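PDB 3I09: periplasmic branched-chain amino acid-binding protein from Burkholderia mallei, which probably captures branched-chain amino acids or related small carboxylates in the periplasm for an ABC transporter, and here holds acetoacetic acid. Local coordinates for residues G104-T109 and G153-K158; A202-D207 and A228-I233. All blocks are in the same frame, centred on the assembly; numbering follows the deposited sequence. Where two conformers were deposited one is given.

Contact 1 (G104-T109 and G153-K158); sequences GADTLT and GKALEK. With AAE (acetoacetic acid), chain C.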
ATOM      1  N   GLY A 104      -2.165  -1.145  -4.003  1.00 11.63           N
ATOM      2  CA  GLY A 104      -2.779  -2.241  -3.307  1.00 12.24           C
ATOM      3  C   GLY A 104      -3.364  -3.395  -4.058  1.00 11.85           C
ATOM      4  O   GLY A 104      -3.529  -4.448  -3.480  1.00 11.43           O
ATOM      5  N   ALA A 105      -3.727  -3.224  -5.328  1.00 12.05           N
ATOM      6  CA  ALA A 105      -4.533  -4.258  -5.973  1.00 11.89           C
ATOM      7  C   ALA A 105      -3.868  -5.632  -5.907  1.00 12.20           C
ATOM      8  O   ALA A 105      -2.726  -5.810  -6.382  1.00 12.36           O
ATOM      9  CB  ALA A 105      -4.842  -3.906  -7.434  1.00 12.72           C
ATOM     10  N   ASP A 106      -4.598  -6.620  -5.378  1.00 12.28           N
ATOM     11  CA  ASP A 106      -4.065  -7.994  -5.307  1.00 12.23           C
ATOM     12  C   ASP A 106      -3.887  -8.664  -6.679  1.00 12.78           C
ATOM     13  O   ASP A 106      -3.276  -9.727  -6.774  1.00 12.60           O
ATOM     14  CB  ASP A 106      -4.865  -8.878  -4.329  1.00 13.24           C
ATOM     15  CG  ASP A 106      -6.244  -9.278  -4.834  1.00 17.33           C
ATOM     16  OD1 ASP A 106      -6.812  -8.617  -5.723  1.00 15.95           O
ATOM     17  OD2 ASP A 106      -6.798 -10.258  -4.264  1.00 21.08           O
ATOM     18  N   THR A 107      -4.407  -8.015  -7.729  1.00 12.49           N
ATOM     19  CA  THR A 107      -4.194  -8.412  -9.107  1.00 13.02           C
ATOM     20  C   THR A 107      -2.697  -8.640  -9.421  1.00 12.42           C
ATOM     21  O   THR A 107      -2.307  -9.489 -10.235  1.00 12.14           O
ATOM     22  CB  THR A 107      -4.739  -7.280 -10.053  1.00 13.13           C
ATOM     23  OG1 THR A 107      -5.999  -6.818  -9.558  1.00 17.95           O
ATOM     24  CG2 THR A 107      -4.907  -7.799 -11.402  1.00 16.15           C
ATOM     25  N   LEU A 108      -1.856  -7.829  -8.791  1.00 11.57           N
ATOM     26  CA  LEU A 108      -0.428  -7.864  -8.995  1.00 12.52           C
ATOM     27  C   LEU A 108       0.229  -9.209  -8.672  1.00 12.35           C
ATOM     28  O   LEU A 108       1.290  -9.481  -9.192  1.00 13.28           O
ATOM     29  CB  LEU A 108       0.248  -6.761  -8.162  1.00 12.31           C
ATOM     30  CG  LEU A 108       0.114  -5.372  -8.754  1.00 15.68           C
ATOM     31  CD1 LEU A 108       0.385  -4.342  -7.615  1.00 15.12           C
ATOM     32  CD2 LEU A 108       1.083  -5.132 -10.014  1.00 13.02           C
ATOM     33  N   THR A 109      -0.405 -10.015  -7.807  1.00 11.62           N
ATOM     34  CA  THR A 109       0.123 -11.328  -7.442  1.00 10.54           C
ATOM     35  C   THR A 109      -0.875 -12.442  -7.747  1.00 10.88           C
ATOM     36  O   THR A 109      -0.784 -13.535  -7.235  1.00 11.97           O
ATOM     37  CB  THR A 109       0.514 -11.353  -5.956  1.00 12.10           C
ATOM     38  OG1 THR A 109      -0.631 -11.045  -5.164  1.00 12.10           O
ATOM     39  CG2 THR A 109       1.661 -10.308  -5.682  1.00  9.36           C
ATOM     40  N   GLY A 153     -10.070   0.483  -6.487  1.00 12.17           N
ATOM     41  CA  GLY A 153     -11.398   0.408  -5.894  1.00 12.31           C
ATOM     42  C   GLY A 153     -12.079  -0.898  -6.210  1.00 13.82           C
ATOM     43  O   GLY A 153     -12.652  -1.550  -5.323  1.00 13.28           O
ATOM     44  N   LYS A 154     -12.021  -1.291  -7.483  1.00 13.70           N
ATOM     45  CA  LYS A 154     -12.683  -2.501  -7.947  0.50 14.41           C
ATOM     46  C   LYS A 154     -12.136  -3.751  -7.247  1.00 13.30           C
ATOM     47  O   LYS A 154     -12.906  -4.611  -6.804  1.00 13.10           O
ATOM     48  CB  LYS A 154     -12.561  -2.627  -9.473  0.50 14.62           C
ATOM     49  CG  LYS A 154     -13.274  -1.501 -10.216  0.50 18.16           C
ATOM     50  CD  LYS A 154     -13.204  -1.654 -11.742  0.50 20.50           C
ATOM     51  CE  LYS A 154     -13.367  -0.306 -12.444  0.50 20.70           C
ATOM     52  NZ  LYS A 154     -13.156  -0.407 -13.921  0.50 18.96           N
ATOM     53  N   ALA A 155     -10.822  -3.838  -7.133  1.00 12.91           N
ATOM     54  CA  ALA A 155     -10.188  -4.970  -6.461  1.00 11.94           C
ATOM     55  C   ALA A 155     -10.568  -5.001  -4.985  1.00 12.40           C
ATOM     56  O   ALA A 155     -10.902  -6.068  -4.460  1.00 13.95           O
ATOM     57  CB  ALA A 155      -8.685  -4.933  -6.606  1.00 12.09           C
ATOM     58  N   LEU A 156     -10.602  -3.836  -4.348  1.00 11.03           N
ATOM     59  CA  LEU A 156     -10.802  -3.793  -2.902  1.00 12.21           C
ATOM     60  C   LEU A 156     -12.246  -4.098  -2.603  1.00 12.55           C
ATOM     61  O   LEU A 156     -12.523  -4.819  -1.667  1.00 12.61           O
ATOM     62  CB  LEU A 156     -10.398  -2.443  -2.307  1.00 11.52           C
ATOM     63  CG  LEU A 156     -10.587  -2.211  -0.798  1.00 11.40           C
ATOM     64  CD1 LEU A 156      -9.873  -3.293   0.073  1.00 13.05           C
ATOM     65  CD2 LEU A 156     -10.028  -0.838  -0.470  1.00 11.42           C
ATOM     66  N   GLU A 157     -13.158  -3.564  -3.410  1.00 12.87           N
ATOM     67  CA  GLU A 157     -14.575  -3.871  -3.253  0.50 13.46           C
ATOM     68  C   GLU A 157     -14.800  -5.375  -3.429  1.00 13.09           C
ATOM     69  O   GLU A 157     -15.545  -5.995  -2.670  1.00 13.30           O
ATOM     70  CB  GLU A 157     -15.441  -3.068  -4.248  0.50 13.38           C
ATOM     71  CG  GLU A 157     -16.944  -3.427  -4.188  0.50 14.85           C
ATOM     72  CD  GLU A 157     -17.798  -2.755  -5.268  0.50 18.07           C
ATOM     73  OE1 GLU A 157     -17.610  -1.554  -5.567  0.50 19.68           O
ATOM     74  OE2 GLU A 157     -18.699  -3.428  -5.801  0.50 23.48           O
ATOM     75  N   LYS A 158     -14.172  -5.972  -4.431  1.00 13.63           N
ATOM     76  CA  LYS A 158     -14.376  -7.411  -4.638  1.00 14.51           C
ATOM     77  C   LYS A 158     -13.835  -8.266  -3.478  1.00 14.17           C
ATOM     78  O   LYS A 158     -14.544  -9.147  -2.986  1.00 13.24           O
ATOM     79  CB  LYS A 158     -13.787  -7.883  -5.976  1.00 16.42           C
ATOM     80  CG  LYS A 158     -13.740  -9.391  -6.199  1.00 20.12           C
ATOM     81  CD  LYS A 158     -15.094  -9.995  -6.357  1.00 27.38           C
ATOM     82  CE  LYS A 158     -15.039 -11.307  -7.183  1.00 31.26           C
ATOM     83  NZ  LYS A 158     -14.118 -12.332  -6.583  1.00 34.30           N
TER
HETATM   84  O1  AAE C 501      -3.546   0.976  -5.070  1.00 12.11           O
HETATM   85  C2  AAE C 501      -3.997   2.133  -5.014  1.00 12.90           C
HETATM   86  O3  AAE C 501      -4.402   2.745  -6.027  1.00 10.60           O
HETATM   87  C4  AAE C 501      -4.113   2.795  -3.652  1.00 12.11           C
HETATM   88  C5  AAE C 501      -2.887   3.603  -3.329  1.00 16.14           C
HETATM   89  O8  AAE C 501      -1.839   3.503  -4.011  1.00 11.84           O
HETATM   90  C9  AAE C 501      -2.960   4.395  -2.056  1.00 12.93           C
HETATM   91  O   HOH W   1      -9.495  -8.342  -5.941  1.00 18.54           O
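With chi1 at 73°, the carboxylate of Asp106 is folded between its own backbone N and carbonyl carbon, which brings OD1 to 4.2 Å from Ala155 CB. Thr107 takes a different rotation (chi1 -43°), its hydroxyl beside the backbone N and away from the carbonyl carbon, yet OG1 still comes within 4.4 Å of Ala155 CB. Two methyls make the apolar part: Ala105 CB meets Ala155 CB, 4.1 Å apart. Alanine suits both places, because the short side chains let the loop backbone approach helix 151-166 closely. Water 1 supplies a polar link between the two segments, donating to Asp106 OD1 at 2.7 Å and to Ala155 O at 3.1 Å. The other oxygen, OD2, forms a salt bridge with Arg370 and accepts from Asn159, so partners at both oxygens limit the carboxylate's rotation. The loop is tied down by Ser81 OG and Thr124 OG1, which meet Ala105 N and Asp106 N. Just before Ala105 in the chain, Gly104 N gives acetoacetic acid O1 a short, nearly straight bond (2.7 Å, 168°). A methyl patch and one water thus join the segments, and the Asp106-Asn159 bond adds a direct polar link, consistent with a cleft closed over its ligand.

Contact 2 (A202-D207 and A228-I233); sequences ANAGGD and ALLMFI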
ATOM      1  N   ALA A 202     -14.090   1.936  -0.268  1.00 12.14           N
ATOM      2  CA  ALA A 202     -13.144   1.245  -1.149  1.00 12.67           C
ATOM      3  C   ALA A 202     -12.429   2.302  -1.978  1.00 11.55           C
ATOM      4  O   ALA A 202     -12.578   2.397  -3.209  1.00 12.41           O
ATOM      5  CB  ALA A 202     -13.897   0.207  -2.056  1.00 12.53           C
ATOM      6  N   ASN A 203     -11.632   3.107  -1.287  1.00 13.00           N
ATOM      7  CA  ASN A 203     -10.927   4.229  -1.902  1.00 11.97           C
ATOM      8  C   ASN A 203      -9.773   4.561  -0.963  1.00 12.07           C
ATOM      9  O   ASN A 203      -9.584   3.833  -0.001  1.00 12.82           O
ATOM     10  CB  ASN A 203     -11.864   5.413  -2.171  1.00 12.50           C
ATOM     11  CG  ASN A 203     -12.560   5.971  -0.912  1.00 13.97           C
ATOM     12  OD1 ASN A 203     -12.102   5.821   0.214  1.00 13.01           O
ATOM     13  ND2 ASN A 203     -13.621   6.744  -1.144  1.00 14.16           N
ATOM     14  N   ALA A 204      -9.003   5.595  -1.250  1.00 11.72           N
ATOM     15  CA  ALA A 204      -7.750   5.829  -0.497  1.00 11.30           C
ATOM     16  C   ALA A 204      -7.376   7.298  -0.495  1.00 12.05           C
ATOM     17  O   ALA A 204      -7.894   8.107  -1.283  1.00 11.25           O
ATOM     18  CB  ALA A 204      -6.625   5.028  -1.111  1.00 11.07           C
ATOM     19  N   GLY A 205      -6.442   7.643   0.377  1.00 10.20           N
ATOM     20  CA  GLY A 205      -5.849   8.956   0.364  1.00 11.96           C
ATOM     21  C   GLY A 205      -6.836  10.102   0.457  1.00 11.89           C
ATOM     22  O   GLY A 205      -7.757  10.089   1.278  1.00 11.82           O
ATOM     23  N   GLY A 206      -6.659  11.107  -0.409  1.00 12.54           N
ATOM     24  CA  GLY A 206      -7.540  12.277  -0.395  1.00 13.52           C
ATOM     25  C   GLY A 206      -9.014  11.934  -0.580  1.00 13.61           C
ATOM     26  O   GLY A 206      -9.880  12.649  -0.051  1.00 13.77           O
ATOM     27  N   ASP A 207      -9.305  10.832  -1.293  1.00 13.02           N
ATOM     28  CA  ASP A 207     -10.710  10.382  -1.472  1.00 13.09           C
ATOM     29  C   ASP A 207     -11.296   9.910  -0.144  1.00 12.57           C
ATOM     30  O   ASP A 207     -12.426  10.238   0.199  1.00 12.28           O
ATOM     31  CB  ASP A 207     -10.838   9.257  -2.545  1.00 13.30           C
ATOM     32  CG  ASP A 207     -10.876   9.789  -3.991  1.00 15.54           C
ATOM     33  OD1 ASP A 207     -11.333  10.954  -4.199  1.00 16.75           O
ATOM     34  OD2 ASP A 207     -10.433   9.035  -4.916  1.00 14.59           O
ATOM     35  N   ALA A 228     -13.216   2.262   6.941  1.00 13.85           N
ATOM     36  CA  ALA A 228     -12.164   2.865   6.138  1.00 13.86           C
ATOM     37  C   ALA A 228     -11.232   1.716   5.770  1.00 14.75           C
ATOM     38  O   ALA A 228     -10.386   1.285   6.550  1.00 16.33           O
ATOM     39  CB  ALA A 228     -11.460   3.964   6.927  1.00 15.25           C
ATOM     40  N   LEU A 229     -11.414   1.196   4.571  1.00 14.23           N
ATOM     41  CA  LEU A 229     -10.714  -0.019   4.185  1.00 13.70           C
ATOM     42  C   LEU A 229      -9.234   0.227   3.867  1.00 13.78           C
ATOM     43  O   LEU A 229      -8.427  -0.707   3.905  1.00 13.17           O
ATOM     44  CB  LEU A 229     -11.445  -0.655   2.996  1.00 13.20           C
ATOM     45  CG  LEU A 229     -12.859  -1.108   3.300  1.00 14.00           C
ATOM     46  CD1 LEU A 229     -13.613  -1.465   1.963  1.00 13.38           C
ATOM     47  CD2 LEU A 229     -12.890  -2.298   4.259  1.00 15.34           C
ATOM     48  N   LEU A 230      -8.869   1.481   3.573  1.00 12.86           N
ATOM     49  CA  LEU A 230      -7.442   1.835   3.478  1.00 12.91           C
ATOM     50  C   LEU A 230      -7.233   3.252   4.016  1.00 13.77           C
ATOM     51  O   LEU A 230      -7.783   4.225   3.488  1.00 12.69           O
ATOM     52  CB  LEU A 230      -6.890   1.718   2.066  1.00 12.92           C
ATOM     53  CG  LEU A 230      -5.394   1.958   1.942  1.00 12.98           C
ATOM     54  CD1 LEU A 230      -4.542   1.058   2.919  1.00 12.11           C
ATOM     55  CD2 LEU A 230      -4.947   1.811   0.438  1.00 13.72           C
HETATM   56  N   MSE A 231      -6.500   3.355   5.119  1.00 14.08           N
HETATM   57  CA  MSE A 231      -6.273   4.644   5.796  0.50 14.35           C
HETATM   58  C   MSE A 231      -4.816   4.630   6.283  1.00 15.50           C
HETATM   59  O   MSE A 231      -4.403   3.683   6.923  1.00 15.81           O
HETATM   60  CB  MSE A 231      -7.254   4.771   6.982  0.50 14.81           C
HETATM   61  CG  MSE A 231      -7.020   5.911   7.975  0.50 14.04           C
HETATM   62 SE   MSE A 231      -8.640   6.292   9.008  0.38 15.34          SE
HETATM   63  CE  MSE A 231      -9.786   6.705   7.507  0.50 16.01           C
ATOM     64  N   PHE A 232      -4.049   5.644   5.931  1.00 14.35           N
ATOM     65  CA  PHE A 232      -2.679   5.773   6.352  1.00 13.54           C
ATOM     66  C   PHE A 232      -2.599   6.846   7.444  1.00 12.25           C
ATOM     67  O   PHE A 232      -3.541   7.602   7.663  1.00 13.73           O
ATOM     68  CB  PHE A 232      -1.796   6.168   5.146  1.00 13.13           C
ATOM     69  CG  PHE A 232      -1.724   5.111   4.101  1.00 13.69           C
ATOM     70  CD1 PHE A 232      -0.856   4.042   4.239  1.00 13.18           C
ATOM     71  CD2 PHE A 232      -2.591   5.146   3.010  1.00 11.97           C
ATOM     72  CE1 PHE A 232      -0.799   3.034   3.254  1.00 14.14           C
ATOM     73  CE2 PHE A 232      -2.529   4.140   2.031  1.00 13.23           C
ATOM     74  CZ  PHE A 232      -1.660   3.093   2.170  1.00 11.40           C
ATOM     75  N   ILE A 233      -1.447   6.961   8.079  1.00 13.69           N
ATOM     76  CA  ILE A 233      -1.304   7.890   9.199  1.00 13.43           C
ATOM     77  C   ILE A 233      -1.577   9.337   8.767  1.00 12.00           C
ATOM     78  O   ILE A 233      -2.146  10.100   9.530  1.00 10.77           O
ATOM     79  CB  ILE A 233       0.085   7.730   9.897  1.00 14.10           C
ATOM     80  CG1 ILE A 233       0.034   8.316  11.300  1.00 18.52           C
ATOM     81  CG2 ILE A 233       1.251   8.371   9.064  1.00 11.48           C
ATOM     82  CD1 ILE A 233       1.352   8.212  12.042  1.00 21.73           C
TER
HETATM   83  O   HOH W   2      -5.762   6.001   2.357  1.00 12.52           O
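This is a buried, mainly apolar contact between the two chain segments that leave neighbouring parallel strands, 198-202 and 225-228, at their C-terminal ends. Leucines from 228-233 reach toward alanines of 202-207. Leu229 lays CD1 against the backbone of Ala202, 4.1 Å from its N, and lies 4.4 Å from Ala202 CB by the same methyl; it also packs on Phe145, Leu156 and Thr160. Its CG is anti to the carbonyl carbon (chi1 -63°), whereas Leu230 CG stands opposite the backbone N (chi1 -175°), and Leu230 CD2 reaches Ala204 CB at 3.9 Å, while Leu230 CB rests 4.0 Å from Asn203 O. The small Ala204 lets the backbones come close, CA atoms 5.6 Å apart at Ala204 and Leu230. Water 2 joins the backbones, accepting from Gly205 N at 2.7 Å and donating to Leu230 O at 2.9 Å, so these two buried polar groups are satisfied. Gly205 has a positive phi of 55°, which glycine adopts easily, as the chain turns into helix 205-217. The Asn203 amide is bonded through OD1 to Thr208 OG1 and through ND2 to His177 NE2. Ala204, which also touches Phe152 and Tyr17, lines the acetoacetic acid pocket, as expected in the alpha/beta lobe of a type I periplasmic binding protein, where loops at the C-terminal ends of parallel strands shape the ligand cleft.

How the contacts relate
Contact 1 spans the cleft between the lobes and is only partly buried, whereas contact 2 lies wholly within the second lobe and is buried throughout. Helix 151-166 belongs to contact 1 but also covers contact 2: Leu156 CD2 packs 3.7 Å from Leu229 CB, while Ala155 on the same helix faces the loop 104-109. Both use alanine methyls and one bridging water, yet contact 1 adds a buried aspartate paired with Arg370 and contact 2 relies on leucines. Each contributes one residue to the acetoacetic acid pocket, Gly104 through its backbone N and Ala204 through its side chain, from the two lobes.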